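Local coordinates for protein aromatic-amino-acid transaminase TyrB (Burkholderia cenocepacia K56-2Valvano, PDB 4WD2) that probably transfers amino groups between aromatic amino acids and 2-oxo acids, using a covalently bound pyridoxal phosphate cofactor, at residues W132-D135 with P136-E139; F143-R147 with A148-V152; V195-D198 with E199-E203; E317-S320 with A321-R324. All coordinates share one frame; numbering follows the deposited sequence.

Interaction 1 (W132-D135 with P136-E139)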
loop_
_atom_site.group_PDB
_atom_site.type_symbol
_atom_site.label_atom_id
_atom_site.label_comp_id
_atom_site.label_asym_id
_atom_site.label_seq_id
_atom_site.Cartn_x
_atom_site.Cartn_y
_atom_site.Cartn_z
ATOM N N TRP A 132 5.485 10.482 -21.086
ATOM C CA TRP A 132 6.388 9.859 -22.058
ATOM C C TRP A 132 7.369 8.906 -21.373
ATOM O O TRP A 132 8.077 9.307 -20.450
ATOM C CB TRP A 132 7.166 10.919 -22.841
ATOM C CG TRP A 132 6.425 11.480 -24.024
ATOM C CD1 TRP A 132 6.561 11.106 -25.330
ATOM C CD2 TRP A 132 5.431 12.507 -24.003
ATOM N NE1 TRP A 132 5.717 11.845 -26.126
ATOM C CE2 TRP A 132 5.011 12.713 -25.334
ATOM C CE3 TRP A 132 4.859 13.280 -22.988
ATOM C CZ2 TRP A 132 4.045 13.658 -25.677
ATOM C CZ3 TRP A 132 3.902 14.220 -23.328
ATOM C CH2 TRP A 132 3.503 14.400 -24.661
ATOM N N LEU A 133 7.398 7.645 -21.816
ATOM C CA LEU A 133 8.336 6.638 -21.308
ATOM C C LEU A 133 9.324 6.218 -22.391
ATOM O O LEU A 133 9.111 6.477 -23.567
ATOM C CB LEU A 133 7.611 5.387 -20.792
ATOM C CG LEU A 133 6.093 5.297 -20.683
ATOM C CD1 LEU A 133 5.666 3.849 -20.504
ATOM C CD2 LEU A 133 5.617 6.109 -19.514
ATOM N N SER A 134 10.389 5.536 -21.989
ATOM C CA SER A 134 11.382 5.064 -22.939
ATOM C C SER A 134 10.852 3.903 -23.770
ATOM O O SER A 134 9.983 3.149 -23.334
ATOM C CB SER A 134 12.661 4.646 -22.206
ATOM O OG SER A 134 12.394 3.627 -21.261
ATOM N N ASP A 135 11.384 3.763 -24.977
ATOM C CA ASP A 135 11.089 2.600 -25.801
ATOM C C ASP A 135 12.267 1.636 -25.771
ATOM O O ASP A 135 13.277 1.892 -26.419
ATOM C CB ASP A 135 10.788 3.022 -27.243
ATOM C CG ASP A 135 10.720 1.842 -28.194
ATOM O OD1 ASP A 135 10.189 0.790 -27.795
ATOM O OD2 ASP A 135 11.201 1.970 -29.341
ATOM N N PRO A 136 12.156 0.530 -25.011
ATOM C CA PRO A 136 11.055 0.099 -24.144
ATOM C C PRO A 136 11.245 0.578 -22.704
ATOM O O PRO A 136 12.204 1.291 -22.420
ATOM C CB PRO A 136 11.150 -1.424 -24.221
ATOM C CG PRO A 136 12.626 -1.656 -24.269
ATOM C CD PRO A 136 13.212 -0.498 -25.072
ATOM N N SER A 137 10.348 0.181 -21.806
ATOM C CA SER A 137 10.490 0.549 -20.402
ATOM C C SER A 137 9.946 -0.552 -19.495
ATOM O O SER A 137 9.462 -1.569 -19.980
ATOM C CB SER A 137 9.780 1.874 -20.119
ATOM O OG SER A 137 10.108 2.367 -18.830
ATOM N N TRP A 138 10.044 -0.342 -18.187
ATOM C CA TRP A 138 9.501 -1.269 -17.194
ATOM C C TRP A 138 8.046 -1.591 -17.514
ATOM O O TRP A 138 7.250 -0.694 -17.793
ATOM C CB TRP A 138 9.612 -0.682 -15.781
ATOM C CG TRP A 138 9.162 -1.620 -14.694
ATOM C CD1 TRP A 138 9.524 -2.924 -14.541
ATOM C CD2 TRP A 138 8.286 -1.320 -13.598
ATOM N NE1 TRP A 138 8.923 -3.460 -13.430
ATOM C CE2 TRP A 138 8.157 -2.495 -12.832
ATOM C CE3 TRP A 138 7.596 -0.175 -13.193
ATOM C CZ2 TRP A 138 7.366 -2.559 -11.680
ATOM C CZ3 TRP A 138 6.807 -0.241 -12.048
ATOM C CH2 TRP A 138 6.704 -1.423 -11.308
ATOM N N GLU A 139 7.715 -2.876 -17.465
ATOM C CA GLU A 139 6.411 -3.383 -17.884
ATOM C C GLU A 139 5.202 -2.745 -17.181
ATOM O O GLU A 139 4.090 -2.795 -17.700
ATOM C CB GLU A 139 6.360 -4.906 -17.684
ATOM C CG GLU A 139 6.601 -5.383 -16.244
ATOM C CD GLU A 139 8.067 -5.676 -15.939
ATOM O OE1 GLU A 139 8.936 -5.345 -16.776
ATOM O OE2 GLU A 139 8.346 -6.240 -14.858
HETATM O O HOH W 1 10.779 5.275 -18.990
#

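Interaction 2 (F143-R147 with A148-V152)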
loop_
_atom_site.group_PDB
_atom_site.type_symbol
_atom_site.label_atom_id
_atom_site.label_comp_id
_atom_site.label_asym_id
_atom_site.label_seq_id
_atom_site.Cartn_x
_atom_site.Cartn_y
_atom_site.Cartn_z
ATOM N N PHE A 143 1.025 0.821 -17.376
ATOM C CA PHE A 143 -0.150 0.387 -16.639
ATOM C C PHE A 143 -0.492 1.355 -15.506
ATOM O O PHE A 143 -1.632 1.813 -15.398
ATOM C CB PHE A 143 0.061 -1.028 -16.087
ATOM C CG PHE A 143 -1.209 -1.699 -15.623
ATOM C CD1 PHE A 143 -1.545 -1.729 -14.280
ATOM C CD2 PHE A 143 -2.063 -2.307 -16.533
ATOM C CE1 PHE A 143 -2.704 -2.349 -13.852
ATOM C CE2 PHE A 143 -3.229 -2.932 -16.107
ATOM C CZ PHE A 143 -3.549 -2.948 -14.767
ATOM N N ILE A 144 0.495 1.682 -14.678
ATOM C CA ILE A 144 0.277 2.579 -13.549
ATOM C C ILE A 144 -0.199 3.959 -14.015
ATOM O O ILE A 144 -1.201 4.472 -13.521
ATOM C CB ILE A 144 1.558 2.723 -12.691
ATOM C CG1 ILE A 144 1.877 1.403 -11.984
ATOM C CG2 ILE A 144 1.400 3.820 -11.651
ATOM C CD1 ILE A 144 3.225 1.401 -11.259
ATOM N N PHE A 145 0.483 4.554 -14.987
ATOM C CA PHE A 145 0.131 5.917 -15.383
ATOM C C PHE A 145 -1.152 6.004 -16.222
ATOM O O PHE A 145 -1.926 6.951 -16.073
ATOM C CB PHE A 145 1.312 6.560 -16.110
ATOM C CG PHE A 145 2.394 7.010 -15.176
ATOM C CD1 PHE A 145 2.344 8.266 -14.595
ATOM C CD2 PHE A 145 3.436 6.164 -14.842
ATOM C CE1 PHE A 145 3.335 8.681 -13.716
ATOM C CE2 PHE A 145 4.424 6.570 -13.957
ATOM C CZ PHE A 145 4.377 7.827 -13.398
ATOM N N GLU A 146 -1.410 5.021 -17.073
ATOM C CA GLU A 146 -2.682 5.007 -17.792
ATOM C C GLU A 146 -3.867 4.796 -16.831
ATOM O O GLU A 146 -4.903 5.447 -16.963
ATOM C CB GLU A 146 -2.676 3.932 -18.884
ATOM C CG GLU A 146 -1.862 4.296 -20.119
ATOM C CD GLU A 146 -2.067 3.319 -21.267
ATOM O OE1 GLU A 146 -2.703 2.263 -21.045
ATOM O OE2 GLU A 146 -1.601 3.604 -22.392
ATOM N N ARG A 147 -3.720 3.903 -15.855
ATOM C CA ARG A 147 -4.792 3.681 -14.885
ATOM C C ARG A 147 -4.953 4.881 -13.943
ATOM O O ARG A 147 -6.012 5.072 -13.354
ATOM C CB ARG A 147 -4.537 2.398 -14.090
ATOM C CG ARG A 147 -4.734 1.117 -14.898
ATOM C CD ARG A 147 -6.206 0.925 -15.267
ATOM N NE ARG A 147 -6.439 -0.281 -16.058
ATOM C CZ ARG A 147 -6.766 -1.467 -15.550
ATOM N NH1 ARG A 147 -6.955 -2.504 -16.354
ATOM N NH2 ARG A 147 -6.897 -1.624 -14.243
ATOM N N ALA A 148 -3.904 5.693 -13.827
ATOM C CA ALA A 148 -3.953 6.933 -13.048
ATOM C C ALA A 148 -4.581 8.091 -13.836
ATOM O O ALA A 148 -4.783 9.185 -13.301
ATOM C CB ALA A 148 -2.557 7.316 -12.585
ATOM N N GLY A 149 -4.883 7.850 -15.109
ATOM C CA GLY A 149 -5.608 8.811 -15.921
ATOM C C GLY A 149 -4.802 9.539 -16.982
ATOM O O GLY A 149 -5.291 10.505 -17.570
ATOM N N PHE A 150 -3.574 9.091 -17.235
ATOM C CA PHE A 150 -2.718 9.760 -18.215
ATOM C C PHE A 150 -2.682 9.063 -19.565
ATOM O O PHE A 150 -2.638 7.832 -19.640
ATOM C CB PHE A 150 -1.280 9.874 -17.700
ATOM C CG PHE A 150 -1.094 10.906 -16.635
ATOM C CD1 PHE A 150 -1.038 12.251 -16.959
ATOM C CD2 PHE A 150 -0.960 10.533 -15.306
ATOM C CE1 PHE A 150 -0.868 13.204 -15.982
ATOM C CE2 PHE A 150 -0.784 11.489 -14.320
ATOM C CZ PHE A 150 -0.734 12.824 -14.664
ATOM N N THR A 151 -2.682 9.863 -20.629
ATOM C CA THR A 151 -2.285 9.389 -21.947
ATOM C C THR A 151 -0.778 9.154 -21.926
ATOM O O THR A 151 -0.004 10.030 -21.533
ATOM C CB THR A 151 -2.639 10.394 -23.053
ATOM O OG1 THR A 151 -4.048 10.644 -23.043
ATOM C CG2 THR A 151 -2.235 9.856 -24.411
ATOM N N VAL A 152 -0.363 7.967 -22.340
ATOM C CA VAL A 152 1.031 7.581 -22.214
ATOM C C VAL A 152 1.666 7.360 -23.582
ATOM O O VAL A 152 1.142 6.615 -24.415
ATOM C CB VAL A 152 1.179 6.313 -21.353
ATOM C CG1 VAL A 152 2.565 5.720 -21.513
ATOM C CG2 VAL A 152 0.885 6.625 -19.889
HETATM O O HOH W 2 -2.120 5.899 -23.376
HETATM O O HOH W 3 -5.736 6.862 -19.892
#

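Interaction 3 (V195-D198 with E199-E203)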
loop_
_atom_site.group_PDB
_atom_site.type_symbol
_atom_site.label_atom_id
_atom_site.label_comp_id
_atom_site.label_asym_id
_atom_site.label_seq_id
_atom_site.Cartn_x
_atom_site.Cartn_y
_atom_site.Cartn_z
ATOM N N VAL A 195 20.637 -0.427 -21.008
ATOM C CA VAL A 195 21.289 0.695 -21.682
ATOM C C VAL A 195 21.087 1.983 -20.872
ATOM O O VAL A 195 19.956 2.399 -20.625
ATOM C CB VAL A 195 20.760 0.878 -23.123
ATOM C CG1 VAL A 195 21.320 2.151 -23.747
ATOM C CG2 VAL A 195 21.112 -0.331 -23.988
ATOM N N ASP A 196 22.192 2.605 -20.464
ATOM C CA ASP A 196 22.145 3.831 -19.657
ATOM C C ASP A 196 22.750 5.037 -20.370
ATOM O O ASP A 196 23.643 4.896 -21.203
ATOM C CB ASP A 196 22.883 3.639 -18.326
ATOM C CG ASP A 196 22.176 2.681 -17.384
ATOM O OD1 ASP A 196 21.023 2.298 -17.676
ATOM O OD2 ASP A 196 22.769 2.329 -16.338
ATOM N N LEU A 197 22.279 6.228 -20.016
ATOM C CA LEU A 197 22.937 7.459 -20.441
ATOM C C LEU A 197 24.245 7.617 -19.681
ATOM O O LEU A 197 24.348 7.172 -18.534
ATOM C CB LEU A 197 22.047 8.679 -20.188
ATOM C CG LEU A 197 20.949 9.081 -21.178
ATOM C CD1 LEU A 197 19.912 7.971 -21.353
ATOM C CD2 LEU A 197 20.284 10.361 -20.695
ATOM N N ASP A 198 25.242 8.251 -20.297
ATOM C CA ASP A 198 26.422 8.659 -19.535
ATOM C C ASP A 198 26.186 10.068 -18.979
ATOM O O ASP A 198 25.195 10.711 -19.310
ATOM C CB ASP A 198 27.711 8.591 -20.378
ATOM C CG ASP A 198 27.685 9.498 -21.604
ATOM O OD1 ASP A 198 27.382 10.702 -21.477
ATOM O OD2 ASP A 198 27.995 9.000 -22.707
ATOM N N GLU A 199 27.087 10.532 -18.122
ATOM C CA GLU A 199 26.897 11.799 -17.416
ATOM C C GLU A 199 26.915 13.016 -18.325
ATOM O O GLU A 199 26.356 14.052 -17.977
ATOM C CB GLU A 199 27.954 11.948 -16.329
ATOM C CG GLU A 199 27.770 10.914 -15.231
ATOM C CD GLU A 199 28.717 11.100 -14.070
ATOM O OE1 GLU A 199 29.609 11.971 -14.155
ATOM O OE2 GLU A 199 28.553 10.373 -13.070
ATOM N N GLY A 200 27.552 12.888 -19.485
ATOM C CA GLY A 200 27.527 13.940 -20.486
ATOM C C GLY A 200 26.169 14.020 -21.163
ATOM O O GLY A 200 25.618 15.108 -21.338
ATOM N N GLN A 201 25.624 12.861 -21.531
ATOM C CA GLN A 201 24.290 12.789 -22.121
ATOM C C GLN A 201 23.244 13.282 -21.121
ATOM O O GLN A 201 22.291 13.975 -21.489
ATOM C CB GLN A 201 23.990 11.358 -22.582
ATOM C CG GLN A 201 24.960 10.858 -23.664
ATOM C CD GLN A 201 24.749 9.402 -24.027
ATOM O OE1 GLN A 201 24.514 8.570 -23.160
ATOM N NE2 GLN A 201 24.828 9.089 -25.323
ATOM N N TRP A 202 23.443 12.952 -19.848
ATOM C CA TRP A 202 22.557 13.441 -18.793
ATOM C C TRP A 202 22.527 14.962 -18.732
ATOM O O TRP A 202 21.457 15.552 -18.677
ATOM C CB TRP A 202 22.962 12.881 -17.427
ATOM C CG TRP A 202 22.263 11.595 -17.083
ATOM C CD1 TRP A 202 22.845 10.390 -16.839
ATOM C CD2 TRP A 202 20.846 11.388 -16.968
ATOM N NE1 TRP A 202 21.884 9.446 -16.562
ATOM C CE2 TRP A 202 20.649 10.034 -16.640
ATOM C CE3 TRP A 202 19.729 12.221 -17.101
ATOM C CZ2 TRP A 202 19.377 9.488 -16.443
ATOM C CZ3 TRP A 202 18.462 11.678 -16.911
ATOM C CH2 TRP A 202 18.299 10.323 -16.585
ATOM N N GLU A 203 23.694 15.599 -18.743
ATOM C CA GLU A 203 23.735 17.061 -18.702
ATOM C C GLU A 203 22.987 17.668 -19.881
ATOM O O GLU A 203 22.241 18.640 -19.702
ATOM C CB GLU A 203 25.176 17.588 -18.676
ATOM C CG GLU A 203 25.319 18.854 -17.839
ATOM C CD GLU A 203 24.911 18.633 -16.387
ATOM O OE1 GLU A 203 25.211 17.543 -15.843
ATOM O OE2 GLU A 203 24.296 19.541 -15.789
HETATM O O HOH W 4 24.968 5.960 -23.180
HETATM O O HOH W 5 22.625 6.662 -16.143
#

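Interaction 4 (E317-S320 with A321-R324)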
loop_
_atom_site.group_PDB
_atom_site.type_symbol
_atom_site.label_atom_id
_atom_site.label_comp_id
_atom_site.label_asym_id
_atom_site.label_seq_id
_atom_site.Cartn_x
_atom_site.Cartn_y
_atom_site.Cartn_z
ATOM N N GLU A 317 28.745 -2.295 1.946
ATOM C CA GLU A 317 29.768 -3.250 1.546
ATOM C C GLU A 317 29.173 -4.446 0.802
ATOM O O GLU A 317 29.685 -4.834 -0.243
ATOM C CB GLU A 317 30.567 -3.723 2.763
ATOM C CG GLU A 317 31.591 -2.701 3.242
ATOM C CD GLU A 317 32.395 -3.167 4.451
ATOM O OE1 GLU A 317 32.088 -4.246 5.012
ATOM O OE2 GLU A 317 33.340 -2.447 4.842
ATOM N N GLU A 318 28.099 -5.030 1.331
ATOM C CA GLU A 318 27.493 -6.196 0.683
ATOM C C GLU A 318 26.873 -5.806 -0.655
ATOM O O GLU A 318 26.971 -6.545 -1.630
ATOM C CB GLU A 318 26.439 -6.851 1.583
ATOM C CG GLU A 318 25.789 -8.101 0.965
ATOM C CD GLU A 318 24.997 -8.934 1.972
ATOM O OE1 GLU A 318 24.835 -8.490 3.128
ATOM O OE2 GLU A 318 24.537 -10.040 1.607
ATOM N N LEU A 319 26.247 -4.635 -0.699
ATOM C CA LEU A 319 25.648 -4.140 -1.935
ATOM C C LEU A 319 26.708 -3.895 -3.011
ATOM O O LEU A 319 26.475 -4.161 -4.195
ATOM C CB LEU A 319 24.851 -2.859 -1.668
ATOM C CG LEU A 319 24.232 -2.184 -2.895
ATOM C CD1 LEU A 319 23.157 -3.063 -3.556
ATOM C CD2 LEU A 319 23.680 -0.822 -2.518
ATOM N N SER A 320 27.873 -3.395 -2.605
ATOM C CA SER A 320 28.958 -3.173 -3.560
ATOM C C SER A 320 29.516 -4.505 -4.059
ATOM O O SER A 320 29.898 -4.628 -5.218
ATOM C CB SER A 320 30.074 -2.327 -2.941
ATOM O OG SER A 320 30.841 -3.077 -2.016
ATOM N N ALA A 321 29.550 -5.508 -3.185
ATOM C CA ALA A 321 29.951 -6.854 -3.592
ATOM C C ALA A 321 28.935 -7.457 -4.566
ATOM O O ALA A 321 29.308 -8.173 -5.491
ATOM C CB ALA A 321 30.120 -7.745 -2.381
ATOM N N MET A 322 27.654 -7.169 -4.353
ATOM C CA MET A 322 26.604 -7.570 -5.295
ATOM C C MET A 322 26.809 -6.893 -6.643
ATOM O O MET A 322 26.726 -7.533 -7.691
ATOM C CB MET A 322 25.215 -7.229 -4.747
ATOM C CG MET A 322 24.798 -8.072 -3.560
ATOM S SD MET A 322 23.470 -7.322 -2.603
ATOM C CE MET A 322 22.170 -7.206 -3.805
ATOM N N CYS A 323 27.070 -5.594 -6.598
ATOM C CA CYS A 323 27.363 -4.821 -7.796
ATOM C C CYS A 323 28.539 -5.424 -8.570
ATOM O O CYS A 323 28.472 -5.578 -9.786
ATOM C CB CYS A 323 27.657 -3.364 -7.420
ATOM S SG CYS A 323 27.761 -2.217 -8.809
ATOM N N ARG A 324 29.608 -5.777 -7.860
ATOM C CA ARG A 324 30.792 -6.339 -8.505
ATOM C C ARG A 324 30.559 -7.755 -9.036
ATOM O O ARG A 324 31.140 -8.133 -10.047
ATOM C CB ARG A 324 31.986 -6.329 -7.542
ATOM C CG ARG A 324 32.596 -4.945 -7.323
ATOM C CD ARG A 324 33.944 -5.027 -6.615
ATOM N NE ARG A 324 33.852 -5.717 -5.333
ATOM C CZ ARG A 324 33.548 -5.118 -4.184
ATOM N NH1 ARG A 324 33.310 -3.811 -4.162
ATOM N NH2 ARG A 324 33.482 -5.821 -3.062
HETATM O O HOH W 6 32.408 -4.768 -0.595
#

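Interaction 1 (W132-D135 with P136-E139)
S134 meets P136 and S137 where strand 131-135 turns into the loop before helix 141-147. Followed outward, its side chain starts with CB, which lies 3.4 Å from P136 O. With chi1 at 59° the hydroxyl sits between the backbone nitrogen and the carbonyl carbon, and there OG donates a short bond of 2.6 Å to P136 O. The donor lies above the carbonyl plane, 37° out of it, so no lone pair is met squarely. OG also touches S137 CB at 3.3 Å and is hydrogen-bonded to H190 NE2. The peptide between D135 and P136 is cis, consistent with the sharp reversal that brings P136 O to S134. Water 1 makes a second bridge, accepting from S134 N at 3.0 Å and bonding S137 OG, also at 3.0 Å; S137 OG is further bonded to H141 and H186. On the apolar side, L133 CB and S137 CB pack 4.2 Å apart. W138 follows, probably the counterpart of the tryptophan that packs on the cofactor ring in aspartate aminotransferases. Hydroxyls shared among carbonyl, water and histidines imply a turn held by directional polar bonds, with little apolar packing across it.

Interaction 2 (F143-R147 with A148-V152)
F145 and F150 share nearly the same first torsion, chi1 -77° and -74°, each placing CG beside its own backbone nitrogen and anti to its carbonyl carbon. This brings the rings into oblique contact, with F150 CD2 at the edge of the F145 ring, 4.1 Å from F145 CD1. The in-plane edge of the F150 ring also looks onto F145 O. E146 also has CG beside its nitrogen, which lays CG against V152 CG2 at 3.6 Å, the two side chains crossing at about a right angle; beyond CG the chain runs extended to the carboxylate. The same V152 methyl packs against F145 CB at 3.8 Å, so V152 CG2 touches both F145 CB and E146 CG. The backbone turn that permits this is a Schellman motif: F150 N bonds back to F145 O at 2.9 Å and G149 N to E146 O at 3.0 Å, while G149 takes a positive phi of 107°, where a CB would be jammed against the preceding carbonyl oxygen. The motif ends helix 141-147 in the beta-alpha-beta crossover between the parallel, neighbouring strands 131-135 and 152-159. E146 CA sends a CH...O contact to F150 O at 3.4 Å, and water 3 donates to that same carbonyl oxygen. Water 2 donates to E146 OE2 at 2.6 Å and accepts from V152 N, joining the carboxylate to the start of the strand. R142 holds OE2 by a salt bridge and also bonds V152 O. F150 also receives a cation-pi contact from K123 of helix 110-125.

Interaction 3 (V195-D198 with E199-E203)
D198 and Q201 pair as a capping box at the start of helix 199-211. Its two hydrogen bonds run in opposite senses: Q201 N donates to D198 OD1 at 2.8 Å, nearly straight (N-H...O 165°), and D198 N donates to Q201 OE1 at 3.0 Å. The D198 carboxylate and the Q201 amide lie stacked, their planes 23° apart; with the two bonds this probably limits their rotation. In the first helical turn, W202 N bonds D198 O at 2.9 Å.

Apolar contact comes from L197, whose chi1 of -83° sends its chain across the W202 indole. L197 CB makes a CH-pi contact 3.9 Å from the centroid of the W202 five-membered ring, while L197 CD2 sits 3.9 Å above the middle of the W202 ring plane.

Two waters bridge the loop and the helix. Water 4 donates to D196 O and Q201 OE1, giving that amide oxygen a second donor. Water 5 accepts from W202 NE1 at 2.9 Å, in the plane of the indole, and donates to L197 O.

D196, upstream, bonds C189 N and forms a salt bridge with R353. W202 packs on helix 234-241 through F234 and A235, whereas L197 reaches L165 of strand 164-165 and M170 of helix 167-175.

Interaction 4 (E317-S320 with A321-R324)
R324 curls back over S320, presenting one face of its guanidinium to the backbone of the preceding turn. The bend is at chi3 (-57°); S320 O lies 3.6 Å above the guanidinium plane and A321 CA 3.7 Å above it, on the same face and both offset toward the rim. That carbonyl is already used by the helical bond from R324 N, at 2.9 Å, so the flat group rests on it without being a donor in line with it. From the rim, R324 NH1 makes a weak bond to S320 OG, 3.4 Å long and bent to 132° at the hydrogen. Water 6, in the guanidinium plane, adds a second path between the two side chains: it accepts from R324 NH2 at 2.9 Å and donates to S320 OG at 2.7 Å. The charged end is thus steered by a hydroxyl and a water on the exposed side.

Elsewhere on the helix, M322 carries the apolar part. Its chain runs out and bends at chi3, bringing M322 CE to 4.3 Å from L319 CD1, while M322 SD comes to 4.3 Å from E318 CG, so the thioether lies beside both residues one turn back. These are loose van der Waals contacts.

Within the long helix 309-338, E318 OE1 bonds G55 N at the first residue of helix 55-65, M322 packs on Y44 and F225, and L319 touches N255, the residue after the cofactor-bearing K254.

Overall arrangement
Interactions 1 and 2 form one continuous region: strand 131-135, its turn, helix 141-147 and the return to strand 152-159. W138 CZ3 packs on I144 CD1 at 4.0 Å, and both contacts touch the second subunit. Interactions 3 and 4 touch neither that region nor the other chain. All four are partly buried, but interaction 1 lies nearest the chain's centre (12 Å, against 17 to 18 Å), and interactions 3 and 4 each have three exposed residues among those that touch, against one each in interactions 1 and 2. Chemistry follows place: serine hydroxyls at a strand end, a glycine-dependent turn at a helix C-terminus, a capping box at a helix N-terminus, and side-chain packing plus an arginine-water link in mid-helix.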